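Side-chain contact in sugar ABC transporter substrate-binding protein (Treponema pallidum subsp. pallidum, PDB 5U2P), which probably binds a still unidentified solute, perhaps a sugar, and hands it to an ABC transporter for import: residues Thr66-Asp69 with Asp70-Pro73. Sequence-based numbering, arbitrary orientation.
Sequences TIQD and DQYP
Ile67 and Tyr72 meet at a strand-to-helix turn in an alpha/beta lobe, as in periplasmic solute-binding proteins. Here edge strand 61-67 of a mixed five-stranded sheet, parallel to strand 33-39 and joined to it through helix 45-58, gives way through a single short 3-10 turn to helix 72-81. The packed side of this turn is apolar. Ile67 comes at the edge of the Tyr72 ring, close to its plane, with CB 3.7 Å from CD2, and the two side chains cross at about a right angle. The Ile67 branch CG2 rests on the start of the helix, 3.8 Å from Tyr72 CA. Tyr72 itself is buried: with CG anti to the backbone N (chi1 -178°), its side chain touches Arg39 of strand 33-39, and the hydroxyl OH is hydrogen-bonded to the carbonyl O of Glu90 on strand 88-92, two places along the sheet from 61-67.

Two backbone bonds close the turn, Gln71 N to Gln68 O at 2.8 Å and Tyr72 N to Asp69 O at 3.1 Å; both span three residues, the i to i+3 pattern of 3-10 winding. The second donor stands well above the carbonyl plane. Asp69 OD2 accepts the backbone N-H of Lys41, tying the turn to the loop after strand 33-39.

The solvent side is looser. Gln71 CB sits 3.3 Å from Gln68 O, while its CG only grazes Gln68 CB at 4.2 Å. The extended chain of Gln68 reaches exposed Asp70, amide and carboxylate planes 44° apart; NE2 donates a nearly straight hydrogen bond (163°) of 2.8 Å to the syn lone pair of Asp70 OD1.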
loop_
_atom_site.group_PDB
_atom_site.type_symbol
_atom_site.label_atom_id
_atom_site.label_comp_id
_atom_site.label_asym_id
_atom_site.label_seq_id
_atom_site.Cartn_x
_atom_site.Cartn_y
_atom_site.Cartn_z
ATOM N N THR A 66 15.547 -20.814 7.257
ATOM C CA THR A 66 14.732 -19.751 7.852
ATOM C C THR A 66 15.508 -18.937 8.869
ATOM O O THR A 66 16.374 -19.455 9.572
ATOM C CB THR A 66 13.475 -20.293 8.553
ATOM O OG1 THR A 66 13.858 -21.100 9.670
ATOM C CG2 THR A 66 12.621 -21.100 7.586
ATOM N N ILE A 67 15.180 -17.655 8.944
ATOM C CA ILE A 67 15.789 -16.763 9.910
ATOM C C ILE A 67 14.698 -16.087 10.732
ATOM O O ILE A 67 13.675 -15.661 10.186
ATOM C CB ILE A 67 16.651 -15.697 9.226
ATOM C CG1 ILE A 67 17.668 -16.338 8.267
ATOM C CG2 ILE A 67 17.342 -14.835 10.261
ATOM C CD1 ILE A 67 18.727 -17.220 8.938
ATOM N N GLN A 68 14.927 -16.015 12.040
ATOM C CA GLN A 68 14.050 -15.293 12.959
ATOM C C GLN A 68 13.845 -13.880 12.430
ATOM O O GLN A 68 14.809 -13.196 12.090
ATOM C CB GLN A 68 14.654 -15.272 14.362
ATOM C CG GLN A 68 13.718 -14.818 15.460
ATOM C CD GLN A 68 14.344 -14.960 16.836
ATOM O OE1 GLN A 68 14.732 -16.057 17.242
ATOM N NE2 GLN A 68 14.459 -13.848 17.556
ATOM N N ASP A 69 12.589 -13.453 12.364
ATOM C CA ASP A 69 12.205 -12.274 11.589
ATOM C C ASP A 69 12.963 -11.014 11.964
ATOM O O ASP A 69 13.442 -10.290 11.085
ATOM C CB ASP A 69 10.709 -12.026 11.733
ATOM C CG ASP A 69 9.882 -13.059 11.003
ATOM O OD1 ASP A 69 9.022 -12.667 10.185
ATOM O OD2 ASP A 69 10.098 -14.264 11.246
ATOM N N ASP A 70 13.088 -10.750 13.260
ATOM C CA ASP A 70 13.761 -9.539 13.711
ATOM C C ASP A 70 15.246 -9.537 13.316
ATOM O O ASP A 70 15.897 -8.494 13.343
ATOM C CB ASP A 70 13.601 -9.375 15.228
ATOM C CG ASP A 70 14.313 -10.454 16.012
ATOM O OD1 ASP A 70 13.781 -11.579 16.085
ATOM O OD2 ASP A 70 15.397 -10.174 16.567
ATOM N N GLN A 71 15.760 -10.698 12.915
ATOM C CA GLN A 71 17.171 -10.858 12.583
ATOM C C GLN A 71 17.402 -10.916 11.078
ATOM O O GLN A 71 18.543 -10.808 10.618
ATOM C CB GLN A 71 17.724 -12.136 13.223
ATOM C CG GLN A 71 17.526 -12.233 14.725
ATOM C CD GLN A 71 18.722 -11.738 15.503
ATOM O OE1 GLN A 71 19.307 -10.706 15.178
ATOM N NE2 GLN A 71 19.101 -12.481 16.535
ATOM N N TYR A 72 16.328 -11.095 10.314
ATOM C CA TYR A 72 16.467 -11.437 8.902
ATOM C C TYR A 72 17.234 -10.379 8.094
ATOM O O TYR A 72 18.126 -10.736 7.331
ATOM C CB TYR A 72 15.098 -11.687 8.254
ATOM C CG TYR A 72 15.244 -12.097 6.808
ATOM C CD1 TYR A 72 15.110 -11.170 5.787
ATOM C CD2 TYR A 72 15.547 -13.406 6.474
ATOM C CE1 TYR A 72 15.266 -11.539 4.465
ATOM C CE2 TYR A 72 15.698 -13.792 5.152
ATOM C CZ TYR A 72 15.571 -12.859 4.153
ATOM O OH TYR A 72 15.741 -13.259 2.842
ATOM N N PRO A 73 16.895 -9.089 8.253
ATOM C CA PRO A 73 17.622 -8.098 7.448
ATOM C C PRO A 73 19.116 -8.086 7.762
ATOM O O PRO A 73 19.927 -7.998 6.846
ATOM C CB PRO A 73 16.960 -6.777 7.835
ATOM C CG PRO A 73 15.596 -7.167 8.332
ATOM C CD PRO A 73 15.800 -8.476 9.023
#